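Local coordinates for protein polyketide biosynthesis cytochrome P450 PksS (Bacillus subtilis, PDB 4YZR) that acts as a heme-containing cytochrome P450 on dihydrobacillaene in the biosynthesis of the antibiotic polyketide bacillaene, at residues Val153-Met158 and Ser166-Trp171; Asn173-Thr178 and Leu238-Leu243; Gly242-Val247 and Val391-Leu396. All blocks are in the same frame, centred on the assembly; numbering follows the deposited sequence. Where two conformers were deposited one is given.

Contact 1: Val153-Met158 and Ser166-Trp171; sequences VISELM and SQFQIW
The helix carrying Ser-155 and the helix carrying Phe-168 come nearest at these two residues, whose CA atoms stand 8.7 Å apart, so side chains must bridge the gap. Most of the bridging falls to Phe-168. CG of Phe-168 lies anti to the backbone N (chi1 -166°), which swings the ring off its own helix toward 153-158. Ile-154 receives it with CG2, the methyl branch, which lies at the ring edge, near the ring plane, 4.5 Å from CE2 of Phe-168. The other branch of Ile-154, CG1 and CD1, is left to the heme side, where the isoleucine comes within about 4 Å of the cofactor.

Ser-155 meets the ring one residue further along. Its OG is 4.4 Å from CD2 of Phe-168 and approaches obliquely. This is plain van der Waals contact: with chi1 at -65° the hydroxyl leans back along its own helix and hydrogen-bonds to the carbonyl O of Phe-151, so the buried OG has its polar partner there and meets the ring only by loose packing. No hydrogen bond joins the two segments, and the buried surface is small, 86 Å² in all, about half of it from Phe-168.

These are consecutive helices, 148-158 and 165-175, corresponding by order to E and F of the P450 fold, with a short connection between them. Around the first, helix 119-133 packs against Val-153 and Glu-156, helix 212-218 against Leu-157 and Met-158, and the long helix 228-259 against Met-158 through Leu-235 and Leu-238. Further along helix 165-175, the ring of Trp-171 meets Tyr-196 of helix 183-206.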
loop_
_atom_site.group_PDB
_atom_site.type_symbol
_atom_site.label_atom_id
_atom_site.label_comp_id
_atom_site.label_asym_id
_atom_site.label_seq_id
_atom_site.Cartn_x
_atom_site.Cartn_y
_atom_site.Cartn_z
ATOM N N VAL A 153 -8.877 -11.549 3.997
ATOM C CA VAL A 153 -8.688 -10.856 5.259
ATOM C C VAL A 153 -9.536 -9.640 5.384
ATOM O O VAL A 153 -10.247 -9.417 6.394
ATOM C CB VAL A 153 -7.188 -10.518 5.437
ATOM C CG1 VAL A 153 -7.093 -9.586 6.699
ATOM C CG2 VAL A 153 -6.404 -11.815 5.622
ATOM N N ILE A 154 -9.555 -8.787 4.374
ATOM C CA ILE A 154 -10.388 -7.581 4.368
ATOM C C ILE A 154 -11.835 -7.937 4.417
ATOM O O ILE A 154 -12.621 -7.245 5.117
ATOM C CB ILE A 154 -10.123 -6.652 3.132
ATOM C CG1 ILE A 154 -8.989 -5.824 3.411
ATOM C CG2 ILE A 154 -11.370 -5.796 2.701
ATOM C CD1 ILE A 154 -9.318 -4.766 4.475
ATOM N N SER A 155 -12.244 -8.857 3.661
ATOM C CA SER A 155 -13.661 -9.339 3.689
ATOM C C SER A 155 -14.040 -9.788 5.031
ATOM O O SER A 155 -15.128 -9.405 5.518
ATOM C CB SER A 155 -13.900 -10.460 2.706
ATOM O OG SER A 155 -13.732 -10.014 1.355
ATOM N N GLU A 156 -13.287 -10.612 5.666
ATOM C CA GLU A 156 -13.592 -11.051 7.053
ATOM C C GLU A 156 -13.594 -9.891 7.980
ATOM O O GLU A 156 -14.507 -9.778 8.846
ATOM C CB GLU A 156 -12.612 -12.124 7.497
ATOM C CG GLU A 156 -12.726 -13.472 6.839
ATOM C CD GLU A 156 -11.885 -14.572 7.463
ATOM O OE1 GLU A 156 -11.210 -14.317 8.411
ATOM O OE2 GLU A 156 -12.019 -15.738 7.019
ATOM N N LEU A 157 -12.616 -8.991 7.862
ATOM C CA LEU A 157 -12.543 -7.885 8.821
ATOM C C LEU A 157 -13.746 -6.962 8.707
ATOM O O LEU A 157 -14.272 -6.482 9.725
ATOM C CB LEU A 157 -11.243 -7.124 8.537
ATOM C CG LEU A 157 -10.987 -5.902 9.409
ATOM C CD1 LEU A 157 -10.838 -6.280 10.837
ATOM C CD2 LEU A 157 -9.768 -5.184 8.951
ATOM N N MET A 158 -14.212 -6.703 7.502
ATOM C CA MET A 158 -15.342 -5.853 7.250
ATOM C C MET A 158 -16.713 -6.615 7.370
ATOM O O MET A 158 -17.777 -5.986 7.176
ATOM C CB MET A 158 -15.278 -5.248 5.879
ATOM C CG MET A 158 -14.069 -4.401 5.668
ATOM S SD MET A 158 -14.121 -2.894 6.629
ATOM C CE MET A 158 -12.515 -2.180 6.218
ATOM N N SER A 166 -17.877 -12.376 -4.383
ATOM C CA SER A 166 -17.574 -12.284 -5.782
ATOM C C SER A 166 -17.918 -10.951 -6.338
ATOM O O SER A 166 -17.135 -10.317 -7.111
ATOM C CB SER A 166 -18.303 -13.382 -6.577
ATOM O OG SER A 166 -17.769 -14.625 -6.295
ATOM N N GLN A 167 -19.095 -10.395 -5.973
ATOM C CA GLN A 167 -19.480 -9.112 -6.361
ATOM C C GLN A 167 -18.555 -7.998 -5.767
ATOM O O GLN A 167 -18.227 -7.014 -6.432
ATOM C CB GLN A 167 -20.967 -8.860 -5.984
ATOM C CG GLN A 167 -21.461 -7.504 -6.325
ATOM C CD GLN A 167 -21.500 -7.233 -7.816
ATOM O OE1 GLN A 167 -22.372 -7.808 -8.534
ATOM N NE2 GLN A 167 -20.636 -6.478 -8.328
ATOM N N PHE A 168 -18.272 -8.173 -4.477
ATOM C CA PHE A 168 -17.380 -7.195 -3.826
ATOM C C PHE A 168 -15.994 -7.093 -4.538
ATOM O O PHE A 168 -15.555 -5.990 -4.711
ATOM C CB PHE A 168 -17.247 -7.595 -2.361
ATOM C CG PHE A 168 -16.651 -6.528 -1.468
ATOM C CD1 PHE A 168 -17.391 -5.415 -1.190
ATOM C CD2 PHE A 168 -15.416 -6.671 -0.956
ATOM C CE1 PHE A 168 -16.884 -4.421 -0.339
ATOM C CE2 PHE A 168 -14.880 -5.683 -0.093
ATOM C CZ PHE A 168 -15.585 -4.574 0.154
ATOM N N GLN A 169 -15.523 -8.209 -5.004
ATOM C CA GLN A 169 -14.259 -8.276 -5.749
ATOM C C GLN A 169 -14.415 -7.483 -7.004
ATOM O O GLN A 169 -13.529 -6.668 -7.410
ATOM C CB GLN A 169 -13.834 -9.700 -5.978
ATOM C CG GLN A 169 -12.428 -9.729 -6.674
ATOM C CD GLN A 169 -11.796 -11.072 -6.471
ATOM O OE1 GLN A 169 -12.364 -12.095 -6.843
ATOM N NE2 GLN A 169 -10.651 -11.097 -5.781
ATOM N N ILE A 170 -15.494 -7.646 -7.752
ATOM C CA ILE A 170 -15.678 -6.882 -8.988
ATOM C C ILE A 170 -15.719 -5.428 -8.721
ATOM O O ILE A 170 -15.019 -4.647 -9.401
ATOM C CB ILE A 170 -16.955 -7.318 -9.781
ATOM C CG1 ILE A 170 -16.844 -8.761 -10.179
ATOM C CG2 ILE A 170 -17.233 -6.405 -10.968
ATOM C CD1 ILE A 170 -18.212 -9.340 -10.708
ATOM N N TRP A 171 -16.462 -4.944 -7.729
ATOM C CA TRP A 171 -16.529 -3.559 -7.469
ATOM C C TRP A 171 -15.158 -2.972 -7.037
ATOM O O TRP A 171 -14.790 -1.906 -7.488
ATOM C CB TRP A 171 -17.524 -3.237 -6.377
ATOM C CG TRP A 171 -18.944 -3.413 -6.721
ATOM C CD1 TRP A 171 -19.555 -3.078 -7.881
ATOM C CD2 TRP A 171 -19.962 -3.805 -5.792
ATOM N NE1 TRP A 171 -20.934 -3.347 -7.754
ATOM C CE2 TRP A 171 -21.199 -3.763 -6.480
ATOM C CE3 TRP A 171 -19.943 -4.208 -4.472
ATOM C CZ2 TRP A 171 -22.414 -4.130 -5.841
ATOM C CZ3 TRP A 171 -21.185 -4.569 -3.856
ATOM C CH2 TRP A 171 -22.348 -4.512 -4.527
#

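Contact 2: Asn173-Thr178 and Leu238-Leu243; sequences NAMVDT and LVVAGL. With HEM (protoporphyrin IX containing Fe), chain C; HIS (histidine), chain B.
Val-240 sits on the long central helix of the P450 fold and meets Met-175 and Val-176 on the flank turned from the heme. The same helical turn builds the wall of the heme pocket with Leu-238, Ala-241 and Gly-242. Ala-241 also touches the bound histidine, whose NE2 ligates the iron at 2.1 Å.

CG2 of Val-240 is the hub. CG1 of Val-176 lies 3.7 Å from it, the two valines sliding past each other in opposite directions, and CE of Met-175 comes within 3.9 Å of the same methyl. That CE also lies 4.2 Å from CG1 of Val-239, the methionine crossing this valine at about a right angle. Met-175 starts with CG between its backbone N and carbonyl carbon (chi1 79°), then runs extended, bringing CE against Val-239 and Val-240. The contact is wholly apolar, and the nearest CA atoms, of Val-176 and Val-240, are 7.4 Å apart.

Met-175 and Val-176 lie where helix 165-175, by order the F helix, gives way to loop. Helix 183-206 backs this end through Leu-190 and Phe-193, both against Met-175.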
loop_
_atom_site.group_PDB
_atom_site.type_symbol
_atom_site.label_atom_id
_atom_site.label_comp_id
_atom_site.label_asym_id
_atom_site.label_seq_id
_atom_site.Cartn_x
_atom_site.Cartn_y
_atom_site.Cartn_z
ATOM N N ASN A 173 -12.123 -4.072 -7.488
ATOM C CA ASN A 173 -11.214 -3.983 -8.625
ATOM C C ASN A 173 -11.512 -2.823 -9.567
ATOM O O ASN A 173 -10.618 -2.057 -10.033
ATOM C CB ASN A 173 -11.203 -5.259 -9.415
ATOM C CG ASN A 173 -10.464 -6.353 -8.795
ATOM O OD1 ASN A 173 -9.758 -6.178 -7.798
ATOM N ND2 ASN A 173 -10.686 -7.542 -9.302
ATOM N N ALA A 174 -12.773 -2.620 -9.912
ATOM C CA ALA A 174 -13.136 -1.563 -10.837
ATOM C C ALA A 174 -12.981 -0.220 -10.256
ATOM O O ALA A 174 -12.640 0.785 -10.950
ATOM C CB ALA A 174 -14.580 -1.789 -11.306
ATOM N N MET A 175 -13.208 -0.056 -8.947
ATOM C CA MET A 175 -13.303 1.276 -8.419
ATOM C C MET A 175 -11.953 2.018 -8.252
ATOM O O MET A 175 -11.993 3.213 -8.026
ATOM C CB MET A 175 -14.128 1.263 -7.103
ATOM C CG MET A 175 -13.320 0.790 -5.921
ATOM S SD MET A 175 -14.452 0.519 -4.547
ATOM C CE MET A 175 -13.227 0.313 -3.267
ATOM N N VAL A 176 -10.869 1.279 -8.353
ATOM C CA VAL A 176 -9.400 1.726 -8.286
ATOM C C VAL A 176 -8.691 1.688 -9.628
ATOM O O VAL A 176 -7.420 1.866 -9.720
ATOM C CB VAL A 176 -8.521 0.871 -7.321
ATOM C CG1 VAL A 176 -9.171 0.911 -5.950
ATOM C CG2 VAL A 176 -8.306 -0.562 -7.676
ATOM N N ASP A 177 -9.431 1.421 -10.681
ATOM C CA ASP A 177 -8.806 1.377 -12.016
ATOM C C ASP A 177 -8.118 2.703 -12.354
ATOM O O ASP A 177 -8.723 3.763 -12.185
ATOM C CB ASP A 177 -9.903 1.088 -13.046
ATOM C CG ASP A 177 -9.328 0.825 -14.429
ATOM O OD1 ASP A 177 -9.025 1.830 -15.105
ATOM O OD2 ASP A 177 -9.193 -0.365 -14.795
ATOM N N THR A 178 -6.846 2.643 -12.808
ATOM C CA THR A 178 -6.093 3.898 -13.178
ATOM C C THR A 178 -6.203 4.325 -14.654
ATOM O O THR A 178 -5.780 5.450 -14.985
ATOM C CB THR A 178 -4.586 3.898 -12.712
ATOM O OG1 THR A 178 -3.935 2.647 -13.018
ATOM C CG2 THR A 178 -4.517 4.111 -11.181
ATOM N N LEU A 238 -9.862 2.311 3.719
ATOM C CA LEU A 238 -9.382 1.081 4.319
ATOM C C LEU A 238 -9.408 -0.129 3.365
ATOM O O LEU A 238 -8.513 -0.958 3.273
ATOM C CB LEU A 238 -10.183 0.731 5.549
ATOM C CG LEU A 238 -10.010 1.694 6.731
ATOM C CD1 LEU A 238 -11.029 1.444 7.817
ATOM C CD2 LEU A 238 -8.623 1.665 7.344
ATOM N N VAL A 239 -10.543 -0.226 2.623
ATOM C CA VAL A 239 -10.653 -1.279 1.661
ATOM C C VAL A 239 -9.611 -1.100 0.551
ATOM O O VAL A 239 -8.948 -2.131 0.253
ATOM C CB VAL A 239 -12.073 -1.334 1.066
ATOM C CG1 VAL A 239 -12.131 -2.233 -0.162
ATOM C CG2 VAL A 239 -13.046 -1.778 2.107
ATOM N N VAL A 240 -9.428 0.062 -0.002
ATOM C CA VAL A 240 -8.433 0.250 -1.073
ATOM C C VAL A 240 -7.009 -0.191 -0.576
ATOM O O VAL A 240 -6.317 -1.037 -1.189
ATOM C CB VAL A 240 -8.478 1.623 -1.567
ATOM C CG1 VAL A 240 -7.264 1.987 -2.416
ATOM C CG2 VAL A 240 -9.747 1.864 -2.383
ATOM N N ALA A 241 -6.708 0.179 0.652
ATOM C CA ALA A 241 -5.349 -0.163 1.317
ATOM C C ALA A 241 -5.134 -1.562 1.555
ATOM O O ALA A 241 -4.055 -2.158 1.224
ATOM C CB ALA A 241 -5.170 0.670 2.526
ATOM N N GLY A 242 -6.145 -2.237 2.031
ATOM C CA GLY A 242 -6.083 -3.618 2.331
ATOM C C GLY A 242 -5.987 -4.579 1.203
ATOM O O GLY A 242 -5.737 -5.795 1.373
ATOM N N LEU A 243 -6.249 -4.088 0.013
ATOM C CA LEU A 243 -6.249 -4.831 -1.191
ATOM C C LEU A 243 -4.989 -4.830 -2.075
ATOM O O LEU A 243 -4.262 -5.839 -2.107
ATOM C CB LEU A 243 -7.499 -4.601 -2.007
ATOM C CG LEU A 243 -8.769 -5.041 -1.272
ATOM C CD1 LEU A 243 -10.000 -4.819 -2.108
ATOM C CD2 LEU A 243 -8.705 -6.529 -0.784
HETATM C CHA HEM C . -1.331 5.407 4.727
HETATM C CHB HEM C . 1.709 2.197 2.777
HETATM C CHC HEM C . -1.352 -1.393 3.954
HETATM C CHD HEM C . -4.407 1.849 5.738
HETATM C C1A HEM C . -0.250 4.861 4.076
HETATM C C2A HEM C . 0.954 5.547 3.587
HETATM C C3A HEM C . 1.733 4.669 3.008
HETATM C C4A HEM C . 1.117 3.352 3.187
HETATM C CMA HEM C . 2.987 4.922 2.270
HETATM C CAA HEM C . 1.148 7.068 3.614
HETATM C CBA HEM C . 0.649 7.723 2.409
HETATM C CGA HEM C . 0.838 9.296 2.280
HETATM O O1A HEM C . 0.520 9.735 1.121
HETATM O O2A HEM C . 1.291 9.803 3.238
HETATM C C1B HEM C . 1.133 0.936 2.917
HETATM C C2B HEM C . 1.729 -0.307 2.554
HETATM C C3B HEM C . 0.905 -1.338 2.861
HETATM C C4B HEM C . -0.270 -0.703 3.457
HETATM C CMB HEM C . 3.053 -0.372 1.944
HETATM C CAB HEM C . 1.024 -2.776 2.688
HETATM C CBB HEM C . 2.169 -3.342 2.537
HETATM C C1C HEM C . -2.456 -0.881 4.583
HETATM C C2C HEM C . -3.582 -1.564 5.086
HETATM C C3C HEM C . -4.479 -0.631 5.609
HETATM C C4C HEM C . -3.883 0.644 5.369
HETATM C CMC HEM C . -3.621 -3.068 5.153
HETATM C CAC HEM C . -5.767 -0.854 6.244
HETATM C CBC HEM C . -6.520 -1.864 5.999
HETATM C C1D HEM C . -3.875 3.110 5.619
HETATM C C2D HEM C . -4.553 4.329 5.990
HETATM C C3D HEM C . -3.662 5.328 5.721
HETATM C C4D HEM C . -2.428 4.718 5.187
HETATM C CMD HEM C . -5.914 4.454 6.638
HETATM C CAD HEM C . -3.836 6.806 5.961
HETATM C CBD HEM C . -3.362 7.230 7.316
HETATM C CGD HEM C . -3.612 8.726 7.683
HETATM O O1D HEM C . -3.850 9.481 6.734
HETATM O O2D HEM C . -3.489 9.014 8.889
HETATM N NA HEM C . -0.042 3.532 3.886
HETATM N NB HEM C . -0.071 0.641 3.513
HETATM N NC HEM C . -2.648 0.457 4.786
HETATM N ND HEM C . -2.618 3.345 5.115
HETATM FE FE HEM C . -1.326 2.000 4.392
HETATM C CG HIS B . -2.643 2.331 0.362
HETATM N ND1 HIS B . -3.366 3.391 0.935
HETATM C CD2 HIS B . -1.974 1.743 1.378
HETATM C CE1 HIS B . -3.075 3.434 2.223
HETATM N NE2 HIS B . -2.245 2.418 2.497
#

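Contact 3: Gly242-Val247 and Val391-Leu396; sequences GLETTV and VFLRGL. With HEM (protoporphyrin IX containing Fe), chain C.
Leu-393 lays its two methyls against successive residues of helix 228-259, Glu-244 and Thr-245. CD1 of Leu-393 sits over one face of the Glu-244 carboxylate, 3.8 Å from its CD. The glutamate gets there by setting CG anti to its backbone N (chi1 170°) and running extended from there, so the carboxylate arrives beside the loop. The other methyl, CD2, faces CG2 of Thr-245. That approach is modelled at 3.4 Å, tighter than usual for carbons, but Thr-245 was deposited in two conformers and the value is doubtful.

Just outside this shell a water joins the segments. It donates to OE1 of Glu-244 at 2.7 Å and to the backbone O of Leu-393 at 3.2 Å. OE1 also has a long, weak ion pair with Arg-388. On the loop side, OD1 of Asn-390 takes hydrogen bonds from N of Phe-392 and N of Leu-393, pinning the turn that presents the leucine. On the helix, a wide pi-type turn spans 242-245, and OG1 of Thr-246 lies 3.4 Å from the heme methyl CMC.

By sequence (AGLETT), Glu-244 and Thr-245 correspond to the acid-alcohol pair of the long central P450 helix, and the loop probably corresponds to the last substrate-recognition region. Two acceptors, a carboxylate and a carbonyl, face each other here; the water's two protons reconcile them, while the Leu-393 methyl covers one face of the carboxylate and may shield it somewhat from solvent.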
loop_
_atom_site.group_PDB
_atom_site.type_symbol
_atom_site.label_atom_id
_atom_site.label_comp_id
_atom_site.label_asym_id
_atom_site.label_seq_id
_atom_site.Cartn_x
_atom_site.Cartn_y
_atom_site.Cartn_z
ATOM N N GLY A 242 -6.145 -2.237 2.031
ATOM C CA GLY A 242 -6.083 -3.618 2.331
ATOM C C GLY A 242 -5.987 -4.579 1.203
ATOM O O GLY A 242 -5.737 -5.795 1.373
ATOM N N LEU A 243 -6.249 -4.088 0.013
ATOM C CA LEU A 243 -6.249 -4.831 -1.191
ATOM C C LEU A 243 -4.989 -4.830 -2.075
ATOM O O LEU A 243 -4.262 -5.839 -2.107
ATOM C CB LEU A 243 -7.499 -4.601 -2.007
ATOM C CG LEU A 243 -8.769 -5.041 -1.272
ATOM C CD1 LEU A 243 -10.000 -4.819 -2.108
ATOM C CD2 LEU A 243 -8.705 -6.529 -0.784
ATOM N N GLU A 244 -4.676 -3.773 -2.788
ATOM C CA GLU A 244 -3.751 -3.918 -3.949
ATOM C C GLU A 244 -2.383 -3.724 -3.291
ATOM O O GLU A 244 -1.426 -4.442 -3.623
ATOM C CB GLU A 244 -4.010 -2.921 -5.071
ATOM C CG GLU A 244 -2.949 -2.874 -6.179
ATOM C CD GLU A 244 -3.401 -2.011 -7.353
ATOM O OE1 GLU A 244 -2.642 -2.007 -8.346
ATOM O OE2 GLU A 244 -4.389 -1.277 -7.269
ATOM N N THR A 245 -2.200 -2.799 -2.408
ATOM C CA THR A 245 -0.889 -2.520 -1.901
ATOM C C THR A 245 -0.368 -3.664 -0.974
ATOM O O THR A 245 0.791 -4.098 -1.051
ATOM C CB THR A 245 -0.825 -1.097 -1.331
ATOM O OG1 THR A 245 -1.884 -0.918 -0.372
ATOM C CG2 THR A 245 -0.903 -0.209 -2.410
ATOM N N THR A 246 -1.283 -4.264 -0.201
ATOM C CA THR A 246 -0.905 -5.425 0.616
ATOM C C THR A 246 -0.631 -6.640 -0.260
ATOM O O THR A 246 0.312 -7.349 -0.025
ATOM C CB THR A 246 -2.110 -5.690 1.586
ATOM O OG1 THR A 246 -2.346 -4.487 2.390
ATOM C CG2 THR A 246 -1.785 -6.721 2.509
ATOM N N VAL A 247 -1.463 -6.840 -1.297
ATOM C CA VAL A 247 -1.171 -7.840 -2.324
ATOM C C VAL A 247 0.220 -7.657 -2.837
ATOM O O VAL A 247 0.950 -8.661 -3.048
ATOM C CB VAL A 247 -2.239 -7.717 -3.440
ATOM C CG1 VAL A 247 -1.872 -8.593 -4.626
ATOM C CG2 VAL A 247 -3.610 -8.128 -2.900
ATOM N N VAL A 391 1.912 3.990 -11.708
ATOM C CA VAL A 391 3.013 4.905 -11.385
ATOM C C VAL A 391 3.428 4.705 -9.872
ATOM O O VAL A 391 4.625 4.807 -9.567
ATOM C CB VAL A 391 2.495 6.456 -11.536
ATOM C CG1 VAL A 391 3.422 7.459 -10.909
ATOM C CG2 VAL A 391 2.137 6.846 -12.964
ATOM N N PHE A 392 2.447 4.637 -9.015
ATOM C CA PHE A 392 2.655 4.772 -7.587
ATOM C C PHE A 392 2.776 3.444 -6.968
ATOM O O PHE A 392 3.520 3.331 -5.947
ATOM C CB PHE A 392 1.510 5.568 -6.976
ATOM C CG PHE A 392 1.391 6.959 -7.513
ATOM C CD1 PHE A 392 2.260 7.967 -7.090
ATOM C CD2 PHE A 392 0.503 7.246 -8.461
ATOM C CE1 PHE A 392 2.154 9.249 -7.596
ATOM C CE2 PHE A 392 0.387 8.548 -9.000
ATOM C CZ PHE A 392 1.256 9.493 -8.574
ATOM N N LEU A 393 2.012 2.473 -7.355
ATOM C CA LEU A 393 1.976 1.131 -6.754
ATOM C C LEU A 393 2.712 0.118 -7.591
ATOM O O LEU A 393 2.151 -0.246 -8.724
ATOM C CB LEU A 393 0.552 0.718 -6.584
ATOM C CG LEU A 393 -0.439 1.708 -5.965
ATOM C CD1 LEU A 393 -1.888 1.154 -5.891
ATOM C CD2 LEU A 393 0.113 2.189 -4.636
ATOM N N ARG A 394 3.781 -0.445 -7.131
ATOM C CA ARG A 394 4.644 -1.336 -7.883
ATOM C C ARG A 394 4.211 -2.745 -7.621
ATOM O O ARG A 394 4.498 -3.300 -6.571
ATOM C CB ARG A 394 6.073 -1.061 -7.562
ATOM C CG ARG A 394 7.111 -1.826 -8.346
ATOM C CD ARG A 394 6.893 -1.691 -9.803
ATOM N NE ARG A 394 7.973 -2.280 -10.546
ATOM C CZ ARG A 394 8.058 -2.217 -11.895
ATOM N NH1 ARG A 394 7.133 -1.560 -12.574
ATOM N NH2 ARG A 394 9.108 -2.765 -12.476
ATOM N N GLY A 395 3.519 -3.346 -8.569
ATOM C CA GLY A 395 2.886 -4.648 -8.368
ATOM C C GLY A 395 2.925 -5.543 -9.597
ATOM O O GLY A 395 2.814 -5.067 -10.712
ATOM N N LEU A 396 3.005 -6.827 -9.330
ATOM C CA LEU A 396 3.068 -7.838 -10.407
ATOM C C LEU A 396 1.736 -8.126 -10.971
ATOM O O LEU A 396 0.753 -8.194 -10.288
ATOM C CB LEU A 396 3.679 -9.105 -9.810
ATOM C CG LEU A 396 5.119 -9.032 -9.470
ATOM C CD1 LEU A 396 5.526 -10.046 -8.402
ATOM C CD2 LEU A 396 6.054 -9.063 -10.656
HETATM C CHA HEM C . -1.331 5.407 4.727
HETATM C CHB HEM C . 1.709 2.197 2.777
HETATM C CHC HEM C . -1.352 -1.393 3.954
HETATM C CHD HEM C . -4.407 1.849 5.738
HETATM C C1A HEM C . -0.250 4.861 4.076
HETATM C C2A HEM C . 0.954 5.547 3.587
HETATM C C3A HEM C . 1.733 4.669 3.008
HETATM C C4A HEM C . 1.117 3.352 3.187
HETATM C CMA HEM C . 2.987 4.922 2.270
HETATM C CAA HEM C . 1.148 7.068 3.614
HETATM C CBA HEM C . 0.649 7.723 2.409
HETATM C CGA HEM C . 0.838 9.296 2.280
HETATM O O1A HEM C . 0.520 9.735 1.121
HETATM O O2A HEM C . 1.291 9.803 3.238
HETATM C C1B HEM C . 1.133 0.936 2.917
HETATM C C2B HEM C . 1.729 -0.307 2.554
HETATM C C3B HEM C . 0.905 -1.338 2.861
HETATM C C4B HEM C . -0.270 -0.703 3.457
HETATM C CMB HEM C . 3.053 -0.372 1.944
HETATM C CAB HEM C . 1.024 -2.776 2.688
HETATM C CBB HEM C . 2.169 -3.342 2.537
HETATM C C1C HEM C . -2.456 -0.881 4.583
HETATM C C2C HEM C . -3.582 -1.564 5.086
HETATM C C3C HEM C . -4.479 -0.631 5.609
HETATM C C4C HEM C . -3.883 0.644 5.369
HETATM C CMC HEM C . -3.621 -3.068 5.153
HETATM C CAC HEM C . -5.767 -0.854 6.244
HETATM C CBC HEM C . -6.520 -1.864 5.999
HETATM C C1D HEM C . -3.875 3.110 5.619
HETATM C C2D HEM C . -4.553 4.329 5.990
HETATM C C3D HEM C . -3.662 5.328 5.721
HETATM C C4D HEM C . -2.428 4.718 5.187
HETATM C CMD HEM C . -5.914 4.454 6.638
HETATM C CAD HEM C . -3.836 6.806 5.961
HETATM C CBD HEM C . -3.362 7.230 7.316
HETATM C CGD HEM C . -3.612 8.726 7.683
HETATM O O1D HEM C . -3.850 9.481 6.734
HETATM O O2D HEM C . -3.489 9.014 8.889
HETATM N NA HEM C . -0.042 3.532 3.886
HETATM N NB HEM C . -0.071 0.641 3.513
HETATM N NC HEM C . -2.648 0.457 4.786
HETATM N ND HEM C . -2.618 3.345 5.115
HETATM FE FE HEM C . -1.326 2.000 4.392
HETATM O O HOH W 1 -0.039 -2.609 -8.641
#

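Overall arrangement
Helix 228-259 is the common spine: contacts 2 and 3 share Gly-242 and Leu-243 on it, their centres 9 Å apart, and both touch the heme. OG1 of Thr-246 lies 3.1 Å from O of Ala-241, a probable hydrogen bond between them, and CG2 of Val-176 packs 4.0 Å from OE2 of Glu-244. Contact 1, centred 11 Å from contact 2, leans on the same spine: CG1 of Ile-154 is 3.8 Å from CA of Gly-242. Helix 165-175 also runs from contact 1 into contact 2. Contacts 2 and 3 both reach the iron-bound histidine: CB of Ala-241 is 3.4 Å from its NE2, and the Thr-245 side chain is about 3 Å away at its nearest atom.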